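Local coordinates for protein L-lysine 6-oxidase (Marinomonas mediterranea, PDB 3WEU) that oxidises the side-chain amine of L-lysine with a cysteine tryptophylquinone cofactor, releasing ammonium and the hydrogen peroxide that makes it antibacterial, at residues L172-H178 / F201-D207; P508-F514 / N617-V623; L590-L594 / H603-G607; Y612-I616 / L629-R633; H652-D656 / F680-K685. All blocks are in the same frame, centred on the assembly; numbering follows the deposited sequence.

Contact 1: L172-H178 / F201-D207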
# COMPACT_ATOMS: atom_id res chain seq x y z
N LEU A 172 -13.34 9.36 12.21
CA LEU A 172 -12.43 9.31 11.08
C LEU A 172 -11.68 8.00 11.03
O LEU A 172 -11.30 7.45 12.07
CB LEU A 172 -11.46 10.54 11.20
CG LEU A 172 -11.87 11.85 10.51
CD1 LEU A 172 -13.31 11.97 10.00
CD2 LEU A 172 -11.45 13.12 11.20
N LEU A 173 -11.44 7.50 9.84
CA LEU A 173 -10.85 6.19 9.68
C LEU A 173 -9.34 6.08 9.93
O LEU A 173 -8.84 5.01 10.14
CB LEU A 173 -11.16 5.67 8.28
CG LEU A 173 -12.65 5.59 7.91
CD1 LEU A 173 -12.80 5.02 6.48
CD2 LEU A 173 -13.44 4.78 8.94
N GLN A 174 -8.61 7.20 9.84
CA GLN A 174 -7.15 7.22 10.00
C GLN A 174 -6.73 8.46 10.83
O GLN A 174 -7.37 9.49 10.77
CB GLN A 174 -6.52 7.34 8.63
CG GLN A 174 -6.77 6.18 7.73
CD GLN A 174 -5.73 5.11 7.99
OE1 GLN A 174 -4.65 5.12 7.38
NE2 GLN A 174 -6.00 4.26 8.95
N GLY A 175 -5.69 8.34 11.65
CA GLY A 175 -5.31 9.49 12.51
C GLY A 175 -6.30 9.79 13.60
O GLY A 175 -6.96 8.88 14.13
N SER A 176 -6.41 11.06 13.97
CA SER A 176 -7.28 11.47 15.04
C SER A 176 -8.74 11.09 14.69
O SER A 176 -9.19 11.37 13.60
CB SER A 176 -7.19 12.98 15.25
OG SER A 176 -5.82 13.40 15.49
N LYS A 177 -9.48 10.52 15.63
CA LYS A 177 -10.81 9.95 15.33
C LYS A 177 -11.97 10.92 15.36
O LYS A 177 -12.89 10.83 14.49
CB LYS A 177 -11.09 8.80 16.30
CG LYS A 177 -10.08 7.71 16.17
CD LYS A 177 -10.60 6.34 16.59
CE LYS A 177 -9.74 5.27 15.91
NZ LYS A 177 -9.22 4.29 16.90
N HIS A 178 -11.95 11.82 16.35
CA HIS A 178 -13.12 12.66 16.71
C HIS A 178 -12.81 14.10 16.83
O HIS A 178 -12.28 14.53 17.82
CB HIS A 178 -13.76 12.19 18.02
CG HIS A 178 -14.37 10.83 17.91
ND1 HIS A 178 -13.80 9.69 18.46
CD2 HIS A 178 -15.46 10.40 17.22
CE1 HIS A 178 -14.52 8.63 18.14
NE2 HIS A 178 -15.53 9.04 17.38
N PHE A 201 -5.12 17.92 16.45
CA PHE A 201 -5.97 17.00 15.68
C PHE A 201 -5.50 16.89 14.22
O PHE A 201 -5.25 17.89 13.54
CB PHE A 201 -7.44 17.51 15.67
CG PHE A 201 -8.37 16.65 14.87
CD1 PHE A 201 -8.51 16.79 13.51
CD2 PHE A 201 -9.10 15.65 15.53
CE1 PHE A 201 -9.36 15.91 12.79
CE2 PHE A 201 -9.93 14.80 14.82
CZ PHE A 201 -10.06 14.94 13.47
N ALA A 202 -5.42 15.67 13.74
CA ALA A 202 -5.10 15.44 12.30
C ALA A 202 -5.57 14.02 11.99
O ALA A 202 -5.02 13.03 12.50
CB ALA A 202 -3.62 15.62 12.03
N GLY A 203 -6.66 13.98 11.21
CA GLY A 203 -7.33 12.73 10.83
C GLY A 203 -8.04 12.84 9.50
O GLY A 203 -8.29 13.96 8.96
N GLY A 204 -8.39 11.68 8.98
CA GLY A 204 -9.12 11.63 7.72
C GLY A 204 -9.53 10.20 7.33
O GLY A 204 -9.31 9.21 8.08
N ASN A 205 -10.12 10.11 6.14
CA ASN A 205 -10.77 8.84 5.74
C ASN A 205 -10.11 8.12 4.61
O ASN A 205 -10.63 7.13 4.17
CB ASN A 205 -12.25 9.11 5.46
CG ASN A 205 -13.00 9.53 6.70
OD1 ASN A 205 -12.80 8.98 7.81
ND2 ASN A 205 -13.86 10.52 6.55
N THR A 206 -8.92 8.56 4.20
CA THR A 206 -8.10 7.85 3.24
C THR A 206 -6.73 7.57 3.84
O THR A 206 -6.30 8.22 4.79
CB THR A 206 -7.91 8.65 1.91
OG1 THR A 206 -7.23 9.90 2.14
CG2 THR A 206 -9.26 8.94 1.33
N ASP A 207 -6.06 6.58 3.28
CA ASP A 207 -4.77 6.14 3.73
C ASP A 207 -3.85 7.22 3.21
O ASP A 207 -3.95 7.61 2.05
CB ASP A 207 -4.46 4.73 3.11
CG ASP A 207 -3.26 4.01 3.79
OD1 ASP A 207 -3.05 2.80 3.49
OD2 ASP A 207 -2.53 4.62 4.63
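F201, Q174 and N205 carry most of this pairing, in which a classic beta bulge distorts the edge of a small three-stranded antiparallel sheet: L173 and Q174 both face G204. The Q174-G204 pair is bonded both ways, Q174 N to G204 O at 2.8 Å and G204 N to Q174 O at 3.0 Å. The side chain of Q174 rises from the sheet face beside G204, its CB 3.4 Å from G204 O and its CG near T206 O. It then bends at chi2 (-86°), and NE2 returns to the bulge to donate to L173 O. N205 holds the other side of the bulge: its OD1 accepts L173 N at 2.9 Å in the carbonyl plane, while the CA and CD1 of L172 pack against the same oxygen. Its ND2 turns to D216, beside the third strand, 217-219. At the far end the F201 ring has its CG swung away from its backbone N (chi1 178°). The S176 CB sits over one ring face, 3.6 Å from the centroid, in a CH-pi contact, and L172 CD2 meets the rim in the ring plane. F179 adds an edge-to-face contact, and P508 abuts A202. Two bonds join the chains here: S176 N donates to A202 O at 2.8 Å, and A202 N points almost straight (178°) at S176 OG, 2.9 Å away.

Contact 2: P508-F514 / N617-V623. With EDO (1,2-ethanediol), chain K.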
# COMPACT_ATOMS: atom_id res chain seq x y z
N PRO A 508 -3.03 17.54 6.20
CA PRO A 508 -2.72 18.21 7.45
C PRO A 508 -1.29 18.82 7.48
O PRO A 508 -0.43 18.41 6.71
CB PRO A 508 -2.80 17.10 8.47
CG PRO A 508 -2.28 15.95 7.73
CD PRO A 508 -2.74 16.10 6.31
N TRP A 509 -1.09 19.76 8.40
CA TRP A 509 0.18 20.53 8.53
C TRP A 509 1.37 19.66 8.76
O TRP A 509 2.48 20.00 8.34
CB TRP A 509 0.10 21.54 9.64
CG TRP A 509 -0.03 20.95 11.01
CD1 TRP A 509 -1.16 20.70 11.68
CD2 TRP A 509 1.05 20.57 11.87
NE1 TRP A 509 -0.89 20.17 12.91
CE2 TRP A 509 0.47 20.04 13.04
CE3 TRP A 509 2.43 20.61 11.75
CZ2 TRP A 509 1.23 19.65 14.11
CZ3 TRP A 509 3.18 20.14 12.79
CH2 TRP A 509 2.58 19.68 13.96
N GLN A 510 1.17 18.52 9.38
CA GLN A 510 2.32 17.61 9.67
C GLN A 510 3.04 17.20 8.38
O GLN A 510 4.18 16.82 8.43
CB GLN A 510 1.91 16.41 10.50
CG GLN A 510 1.46 16.67 11.91
CD GLN A 510 -0.06 16.93 12.04
OE1 GLN A 510 -0.77 17.21 11.04
NE2 GLN A 510 -0.56 16.80 13.25
N ALA A 511 2.40 17.33 7.19
CA ALA A 511 3.15 17.20 5.92
C ALA A 511 4.14 18.33 5.70
O ALA A 511 5.22 18.09 5.24
CB ALA A 511 2.18 17.15 4.73
N ASP A 512 3.75 19.57 5.96
CA ASP A 512 4.71 20.68 5.80
C ASP A 512 5.88 20.39 6.75
O ASP A 512 7.02 20.58 6.36
CB ASP A 512 4.10 22.05 6.05
CG ASP A 512 3.17 22.51 4.95
OD1 ASP A 512 3.46 22.16 3.75
OD2 ASP A 512 2.23 23.29 5.28
N PHE A 513 5.59 19.92 7.98
CA PHE A 513 6.61 19.67 8.99
C PHE A 513 7.52 18.55 8.53
O PHE A 513 8.76 18.71 8.55
CB PHE A 513 5.92 19.36 10.32
CG PHE A 513 6.85 19.22 11.56
CD1 PHE A 513 8.05 19.78 11.65
CD2 PHE A 513 6.36 18.59 12.67
CE1 PHE A 513 8.82 19.71 12.83
CE2 PHE A 513 7.10 18.52 13.85
CZ PHE A 513 8.36 19.08 13.90
N PHE A 514 6.97 17.43 8.05
CA PHE A 514 7.77 16.31 7.62
C PHE A 514 8.67 16.70 6.42
O PHE A 514 9.71 16.18 6.29
CB PHE A 514 6.84 15.12 7.21
CG PHE A 514 7.57 13.91 6.80
CD1 PHE A 514 8.19 13.12 7.75
CD2 PHE A 514 7.64 13.53 5.45
CE1 PHE A 514 8.89 11.97 7.39
CE2 PHE A 514 8.33 12.39 5.09
CZ PHE A 514 8.97 11.61 6.04
N ASN A 617 10.13 8.08 10.70
CA ASN A 617 10.68 7.58 9.43
C ASN A 617 9.69 7.71 8.24
O ASN A 617 10.07 7.42 7.11
CB ASN A 617 11.11 6.14 9.58
CG ASN A 617 12.40 6.03 10.40
OD1 ASN A 617 13.42 6.63 10.02
ND2 ASN A 617 12.39 5.27 11.49
N SER A 618 8.49 8.15 8.53
CA SER A 618 7.48 8.33 7.53
C SER A 618 6.63 9.51 7.81
O SER A 618 6.45 9.92 8.94
CB SER A 618 6.54 7.06 7.45
OG SER A 618 5.64 7.02 8.57
N TYR A 619 5.98 9.99 6.74
CA TYR A 619 4.98 11.03 6.83
C TYR A 619 3.88 10.68 7.83
O TYR A 619 3.47 11.49 8.69
CB TYR A 619 4.40 11.22 5.41
CG TYR A 619 3.19 12.05 5.29
CD1 TYR A 619 2.94 13.11 6.19
CD2 TYR A 619 2.34 11.86 4.24
CE1 TYR A 619 1.83 13.92 6.04
CE2 TYR A 619 1.24 12.68 4.05
CZ TYR A 619 0.96 13.67 4.96
OH TYR A 619 -0.16 14.46 4.81
N SER A 620 3.38 9.47 7.72
CA SER A 620 2.33 9.00 8.61
C SER A 620 2.76 9.02 10.09
O SER A 620 1.98 9.35 10.99
CB SER A 620 1.78 7.59 8.10
OG SER A 620 1.02 7.07 9.13
N GLN A 621 4.01 8.71 10.35
CA GLN A 621 4.48 8.74 11.72
C GLN A 621 4.56 10.17 12.22
O GLN A 621 4.37 10.39 13.41
CB GLN A 621 5.83 8.05 11.83
CG GLN A 621 5.68 6.55 11.70
CD GLN A 621 6.97 5.87 11.34
OE1 GLN A 621 8.07 6.37 11.64
NE2 GLN A 621 6.87 4.69 10.73
N MET A 622 4.82 11.13 11.33
CA MET A 622 4.85 12.53 11.74
C MET A 622 3.46 13.01 12.07
O MET A 622 3.20 13.71 13.10
CB MET A 622 5.50 13.41 10.70
CG MET A 622 5.69 14.87 11.17
SD MET A 622 6.85 15.06 12.55
CE MET A 622 8.37 15.29 11.63
N VAL A 623 2.50 12.54 11.30
CA VAL A 623 1.13 12.86 11.61
C VAL A 623 0.70 12.41 13.01
O VAL A 623 -0.00 13.12 13.71
CB VAL A 623 0.19 12.28 10.52
CG1 VAL A 623 -1.27 12.46 10.92
CG2 VAL A 623 0.41 13.01 9.23
C1 EDO K . 11.60 14.28 4.33
O1 EDO K . 11.13 15.61 4.19
C2 EDO K . 12.83 14.38 5.19
O2 EDO K . 13.89 15.05 4.48
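M622 drives into the face of helix 510-514 between Q510, F513 and F514, the buried, well-packed part of this helix pair. The axes of segments 510-514 and 619-623 approach to 8.9 Å at 123° between their directions. M622 leaves its backbone with CG anti to N (chi1 -174°) and then folds at chi2 and chi3, which lays SD 3.6 Å from F513 CD2 and sets CE over the ring face, 4.1 Å from the centroid. Beside it Q510 CG packs 3.6 Å from M622 O and Q510 CB against V623 CG2; A202 of strand 202-204 closes this side. Y619 lies along the helix, its CE1 3.5 Å from A511 CB and its OH against P508 CD. Toward solvent, F514, Y619 and S618 are partly exposed. There the F514 ring is sandwiched off-centre: Y619 N lies over one face, with Y619 CB making a CH-pi contact 4.3 Å from the centroid, and over the opposite face lies C1 of a 1,2-ethanediol, probably from the crystallisation liquor, whose O1 donates to F514 O. S618 N-caps the second helix, its OG accepting Q621 N at 2.9 Å. The result is two helices crossing at a steep angle with a Met-aromatic contact between them; C516, cross-linked to W581 in the tryptophylquinone cofactor, follows directly after the first helix.

Contact 3: L590-L594 / H603-G607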
# COMPACT_ATOMS: atom_id res chain seq x y z
N LEU A 590 21.89 19.28 18.62
CA LEU A 590 22.76 18.67 19.63
C LEU A 590 21.94 17.93 20.66
O LEU A 590 20.89 18.45 21.12
CB LEU A 590 23.61 19.76 20.32
CG LEU A 590 24.51 20.62 19.42
CD1 LEU A 590 25.29 21.58 20.32
CD2 LEU A 590 25.47 19.68 18.70
N THR A 591 22.36 16.71 21.00
CA THR A 591 21.75 16.00 22.05
C THR A 591 22.00 16.71 23.35
O THR A 591 23.09 17.24 23.61
CB THR A 591 22.28 14.56 22.18
OG1 THR A 591 23.72 14.64 22.20
CG2 THR A 591 21.85 13.74 21.03
N GLY A 592 21.00 16.63 24.21
CA GLY A 592 20.94 17.40 25.46
C GLY A 592 20.84 16.66 26.82
O GLY A 592 20.80 17.31 27.86
N GLU A 593 20.66 15.33 26.83
CA GLU A 593 20.45 14.62 28.12
C GLU A 593 21.82 14.53 28.81
O GLU A 593 22.72 13.93 28.30
CB GLU A 593 19.87 13.23 27.84
CG GLU A 593 18.52 13.30 27.10
CD GLU A 593 17.38 13.88 27.88
OE1 GLU A 593 17.51 14.00 29.14
OE2 GLU A 593 16.36 14.25 27.24
N LEU A 594 21.92 15.12 30.00
CA LEU A 594 23.12 15.20 30.77
C LEU A 594 23.09 14.25 31.96
O LEU A 594 24.04 14.17 32.67
CB LEU A 594 23.25 16.62 31.30
CG LEU A 594 23.42 17.71 30.23
CD1 LEU A 594 23.54 19.07 30.92
CD2 LEU A 594 24.65 17.43 29.46
N HIS A 603 19.84 6.81 23.97
CA HIS A 603 20.95 6.01 23.40
C HIS A 603 22.10 6.85 22.90
O HIS A 603 22.87 6.40 22.08
CB HIS A 603 20.46 5.13 22.24
CG HIS A 603 19.29 4.32 22.63
ND1 HIS A 603 19.42 3.16 23.35
CD2 HIS A 603 17.97 4.57 22.56
CE1 HIS A 603 18.23 2.68 23.64
NE2 HIS A 603 17.33 3.51 23.17
N LEU A 604 22.21 8.07 23.37
CA LEU A 604 23.26 8.92 22.90
C LEU A 604 23.89 9.69 24.04
O LEU A 604 23.19 10.14 24.95
CB LEU A 604 22.69 9.94 21.90
CG LEU A 604 22.19 9.36 20.56
CD1 LEU A 604 21.34 10.42 19.82
CD2 LEU A 604 23.37 8.84 19.75
N PRO A 605 25.18 9.97 23.90
CA PRO A 605 25.86 10.92 24.82
C PRO A 605 25.44 12.33 24.51
O PRO A 605 24.93 12.58 23.42
CB PRO A 605 27.31 10.73 24.50
CG PRO A 605 27.32 10.32 23.01
CD PRO A 605 26.06 9.53 22.80
N ALA A 606 25.61 13.22 25.46
CA ALA A 606 25.27 14.62 25.26
C ALA A 606 26.26 15.31 24.29
O ALA A 606 27.42 14.95 24.21
CB ALA A 606 25.27 15.32 26.65
N GLY A 607 25.80 16.32 23.60
CA GLY A 607 26.73 17.20 22.86
C GLY A 607 27.01 16.70 21.44
O GLY A 607 27.81 17.31 20.73
O HOH W 1 22.32 12.79 25.42
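The flat groups that matter between T591 and the chain from P605 to G607 are two peptide carbonyls, used differently. The carbonyl of P605 is approached within its plane, on a lone pair, by T591 OG1, which donates to P605 O at 2.7 Å. The carbonyl of T591 is met from above, in a separate backbone bond: G607 N lies 35° out of its plane while donating to T591 O at 2.9 Å. The T591 OG1 stands between the backbone N and the carbonyl carbon (chi1 50°), which turns it to P605 O and leaves CG2 to cross L604 at about a right angle, 3.6 Å from L604 CD1. The hydroxyl is gripped a second time, by Q608 N just beyond the segment. A606 fills the next place along: its CB rests 3.3 Å from E593 O and 3.6 Å from L594 CD2, whose branch comes back toward the contact. At the strand end of the segment, L590 CD2 lies near G607 O. A water joins the two loops, giving one proton to E593 O at 3.1 Å and the other to L604 O at 2.8 Å. The carboxylate of E593 leads away to H652. The first segment leads into helix 596-602 and the second leads out of it, so the contact draws together the chain on the two sides of the helix, between strands 588-590 and 609-611. Backbone amide and carbonyl groups, one threonine hydroxyl and a water do the joining, so the chemistry implies a neutral clasp in which the hydroxyl donates to P605 O and accepts from Q608 N.

Contact 4: Y612-I616 / L629-R633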
# COMPACT_ATOMS: atom_id res chain seq x y z
N TYR A 612 17.38 15.73 13.98
CA TYR A 612 16.29 16.17 14.85
C TYR A 612 15.06 15.21 14.84
O TYR A 612 14.38 15.02 15.84
CB TYR A 612 15.82 17.57 14.41
CG TYR A 612 14.59 18.10 15.10
CD1 TYR A 612 14.66 18.58 16.41
CD2 TYR A 612 13.36 18.10 14.48
CE1 TYR A 612 13.56 19.07 17.06
CE2 TYR A 612 12.27 18.60 15.12
CZ TYR A 612 12.37 19.05 16.42
OH TYR A 612 11.28 19.50 17.08
N ALA A 613 14.71 14.74 13.65
CA ALA A 613 13.52 13.91 13.49
C ALA A 613 13.82 12.42 13.51
O ALA A 613 12.99 11.67 13.05
CB ALA A 613 12.84 14.26 12.18
N ARG A 614 14.94 12.00 14.05
CA ARG A 614 15.35 10.60 13.96
C ARG A 614 14.21 9.77 14.60
O ARG A 614 13.72 10.07 15.67
CB ARG A 614 16.65 10.40 14.63
CG ARG A 614 16.69 10.72 16.14
CD ARG A 614 18.08 10.94 16.67
NE ARG A 614 18.01 11.27 18.08
CZ ARG A 614 17.64 12.45 18.57
NH1 ARG A 614 17.25 13.46 17.77
NH2 ARG A 614 17.62 12.62 19.91
N GLY A 615 13.85 8.69 13.92
CA GLY A 615 12.82 7.82 14.39
C GLY A 615 11.45 8.04 13.78
O GLY A 615 10.61 7.15 13.80
N ILE A 616 11.22 9.25 13.29
CA ILE A 616 10.00 9.57 12.55
C ILE A 616 10.34 9.31 11.11
O ILE A 616 10.86 10.16 10.41
CB ILE A 616 9.60 11.02 12.65
CG1 ILE A 616 9.53 11.47 14.07
CG2 ILE A 616 8.20 11.25 12.02
CD1 ILE A 616 8.36 11.01 14.83
N LEU A 629 8.67 15.22 19.54
CA LEU A 629 9.96 15.88 19.17
C LEU A 629 10.42 16.88 20.18
O LEU A 629 9.65 17.35 21.03
CB LEU A 629 9.92 16.53 17.79
CG LEU A 629 9.64 15.49 16.69
CD1 LEU A 629 9.16 16.09 15.38
CD2 LEU A 629 10.86 14.65 16.40
N ALA A 630 11.72 17.17 20.15
CA ALA A 630 12.35 18.01 21.12
C ALA A 630 12.06 19.49 20.87
O ALA A 630 11.81 19.92 19.73
CB ALA A 630 13.84 17.82 21.05
N PHE A 631 12.23 20.26 21.92
CA PHE A 631 12.33 21.70 21.80
C PHE A 631 13.79 22.05 21.94
O PHE A 631 14.46 21.68 22.94
CB PHE A 631 11.56 22.39 22.91
CG PHE A 631 10.09 22.37 22.69
CD1 PHE A 631 9.36 21.21 22.90
CD2 PHE A 631 9.45 23.46 22.10
CE1 PHE A 631 8.00 21.16 22.60
CE2 PHE A 631 8.08 23.44 21.81
CZ PHE A 631 7.35 22.27 22.08
N ILE A 632 14.27 22.78 20.97
CA ILE A 632 15.68 23.23 20.94
C ILE A 632 15.75 24.53 21.72
O ILE A 632 15.08 25.49 21.38
CB ILE A 632 16.20 23.44 19.50
CG1 ILE A 632 15.84 22.26 18.62
CG2 ILE A 632 17.70 23.71 19.48
CD1 ILE A 632 16.27 20.87 19.13
N ARG A 633 16.57 24.55 22.77
CA ARG A 633 16.62 25.67 23.65
C ARG A 633 17.99 25.94 24.28
O ARG A 633 18.84 25.02 24.37
CB ARG A 633 15.54 25.49 24.67
CG ARG A 633 15.89 25.43 26.09
CD ARG A 633 14.66 25.25 26.96
NE ARG A 633 14.34 26.44 27.65
CZ ARG A 633 13.32 26.52 28.51
NH1 ARG A 633 12.52 25.48 28.73
NH2 ARG A 633 13.11 27.61 29.18
O HOH W 2 13.86 15.88 18.47
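Y612 reaches across to A630, just before strand 631-634, and supplies the direct polar link of this buried contact. Its OH donates to A630 O at 2.7 Å, in the carbonyl plane, with the acceptor also lying in the plane of the tyrosine ring at its edge. A second link is water-mediated: one water donates to Y612 O at 2.8 Å and accepts from A630 N at 3.0 Å, so that both backbone polar groups of A630 are tied to the same tyrosine. The apolar contacts gather round the ring, which extends from the backbone with CG opposite N (chi1 173°). L629 crosses it at about a right angle, its CB 3.8 Å from Y612 CZ and its CD1 near CE2. I632 brings CD1 to 3.9 Å from Y612 CE1, and A630 CB lies beside the same ring atom. The other branch of L629, CD2, rests on the main chain at A613 CA, 4.0 Å away, and touches I616 CG1. That main chain turns sharply in a type II beta turn from A613 to I616, closed by I616 N donating to A613 O. Around the contact, F513 of helix 510-515 packs on Y612 and L629, and M622 of helix 619-625 on L629 and I616. From strand 645-648, paired with 631-634, E647 packs on A630 and I632, and F645 on I632.

Contact 5: H652-D656 / F680-K685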
# COMPACT_ATOMS: atom_id res chain seq x y z
N HIS A 652 11.77 10.35 24.52
CA HIS A 652 12.70 9.33 24.07
C HIS A 652 12.07 7.94 24.18
O HIS A 652 12.39 7.03 23.38
CB HIS A 652 13.97 9.32 24.90
CG HIS A 652 14.75 10.57 24.80
ND1 HIS A 652 15.30 11.02 23.62
CD2 HIS A 652 15.04 11.51 25.75
CE1 HIS A 652 15.94 12.16 23.86
NE2 HIS A 652 15.79 12.47 25.15
N GLU A 653 11.15 7.80 25.14
CA GLU A 653 10.54 6.49 25.39
C GLU A 653 9.68 5.96 24.26
O GLU A 653 9.48 4.75 24.16
CB GLU A 653 9.78 6.51 26.72
CG GLU A 653 10.79 6.53 27.87
CD GLU A 653 10.21 6.15 29.27
OE1 GLU A 653 8.98 6.26 29.50
OE2 GLU A 653 10.98 5.74 30.17
N LEU A 654 9.21 6.85 23.40
CA LEU A 654 8.50 6.47 22.20
C LEU A 654 9.30 5.63 21.22
O LEU A 654 8.75 4.82 20.46
CB LEU A 654 7.97 7.71 21.50
CG LEU A 654 7.22 7.43 20.20
CD1 LEU A 654 5.93 6.67 20.48
CD2 LEU A 654 6.90 8.73 19.50
N PHE A 655 10.59 5.87 21.16
CA PHE A 655 11.39 5.38 20.06
C PHE A 655 12.09 4.10 20.48
O PHE A 655 12.47 3.94 21.62
CB PHE A 655 12.41 6.46 19.65
CG PHE A 655 11.79 7.71 19.18
CD1 PHE A 655 11.37 7.81 17.87
CD2 PHE A 655 11.63 8.80 20.00
CE1 PHE A 655 10.78 8.95 17.40
CE2 PHE A 655 10.99 9.93 19.58
CZ PHE A 655 10.61 10.04 18.24
N ASP A 656 12.21 3.17 19.57
CA ASP A 656 13.11 2.08 19.71
C ASP A 656 14.39 2.40 19.01
O ASP A 656 14.48 3.38 18.23
CB ASP A 656 12.53 0.85 19.02
CG ASP A 656 11.69 0.01 19.89
OD1 ASP A 656 11.01 0.54 20.85
OD2 ASP A 656 11.69 -1.19 19.52
N PHE A 680 13.60 4.25 15.54
CA PHE A 680 12.31 4.04 14.90
C PHE A 680 11.22 3.93 15.93
O PHE A 680 11.51 3.90 17.12
CB PHE A 680 12.35 2.78 14.04
CG PHE A 680 12.69 1.52 14.79
CD1 PHE A 680 13.95 1.24 15.20
CD2 PHE A 680 11.68 0.60 15.06
CE1 PHE A 680 14.26 0.06 15.87
CE2 PHE A 680 11.97 -0.60 15.73
CZ PHE A 680 13.26 -0.86 16.13
N ILE A 681 10.00 3.93 15.46
CA ILE A 681 8.83 3.78 16.31
C ILE A 681 8.21 2.39 16.07
O ILE A 681 7.76 2.03 14.96
CB ILE A 681 7.81 4.83 15.98
CG1 ILE A 681 8.42 6.23 16.30
CG2 ILE A 681 6.56 4.64 16.81
CD1 ILE A 681 7.54 7.32 15.86
N ASN A 682 8.22 1.60 17.12
CA ASN A 682 7.73 0.26 17.02
C ASN A 682 6.24 0.37 17.03
O ASN A 682 5.62 0.74 18.04
CB ASN A 682 8.27 -0.60 18.16
CG ASN A 682 7.86 -2.08 18.01
OD1 ASN A 682 6.74 -2.39 17.58
ND2 ASN A 682 8.75 -2.96 18.39
N ALA A 683 5.78 0.23 15.80
CA ALA A 683 4.48 -0.19 15.35
C ALA A 683 3.67 -0.78 16.48
O ALA A 683 2.61 -0.26 16.79
CB ALA A 683 4.69 -1.19 14.20
N ASN A 684 4.22 -1.80 17.15
CA ASN A 684 3.54 -2.41 18.29
C ASN A 684 3.61 -1.52 19.46
O ASN A 684 3.00 -0.44 19.36
CB ASN A 684 4.00 -3.86 18.45
CG ASN A 684 3.54 -4.67 17.25
OD1 ASN A 684 2.50 -4.34 16.69
ND2 ASN A 684 4.32 -5.62 16.81
N LYS A 685 4.22 -1.95 20.57
CA LYS A 685 4.70 -1.03 21.64
C LYS A 685 3.56 -0.47 22.44
O LYS A 685 2.56 -0.03 21.88
CB LYS A 685 5.52 0.15 21.14
CG LYS A 685 6.05 1.09 22.25
CD LYS A 685 7.10 0.45 23.16
CE LYS A 685 7.94 1.51 23.88
NZ LYS A 685 9.20 1.80 23.14
O HOH W 3 8.93 2.19 19.67
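D656 and F680 form an antiparallel hydrogen-bonded pair, D656 N donating to F680 O at 2.7 Å and F680 N returning to D656 O at 3.0 Å. Their side chains share one face of the bridge. F680 has its CG wedged between backbone N and carbonyl carbon (chi1 59°), which folds the ring back over its partner, and D656 CB sits over one ring face, 3.6 Å from the centroid and 19° off the normal, in a CH-pi contact. The carboxylate of D656 is turned 71° from that ring. K685 arrives from farther along the chain, its side chain bent at chi2 and chi4, and runs antiparallel alongside the D656 side chain. Its NZ donates to E653 O at 3.1 Å, and makes a salt bridge to D656 OD1 through a weak 3.2 Å hydrogen bond. OD1 also accepts from a water, which donates to L654 O as well and takes N682 N at 2.7 Å; this water fills the angle between the two chains. Away from the charges, I681 lays its CG1 3.7 Å from F655 CD1 and its CD1 against L654 CD2, while H625 of helix 619-625 packs on L654 and I681. N682 and K685 also pack on T563 and A562 of the second subunit. The features are those of a short beta bridge where strand 656-661 begins and strand 675-680 ends, followed by an Asx turn, N682 OD1 accepting N684 N, after which K685 returns to E653 and D656.

From the N terminus, contact 1 comes first, closing a short loop in the N-terminal family region by pairing two strands of a small sheet. Contact 2 then spans about a hundred residues, bringing helices 510-515 and 619-625 together; A202 of contact 1 packs on its P508, Q510 and V623. Within that span contact 3 closes the small loop round helix 596-602. Contact 4 closes the short loop holding helix 619-625 and crosses contact 2, its segments alternating along the chain, with F513 against L629. Contact 5 closes last, tying the end of the modelled chain to segment 652-656. It leans on contact 4 through G615 and I681, and is linked to contact 3 by a probable E593-H652 hydrogen bond.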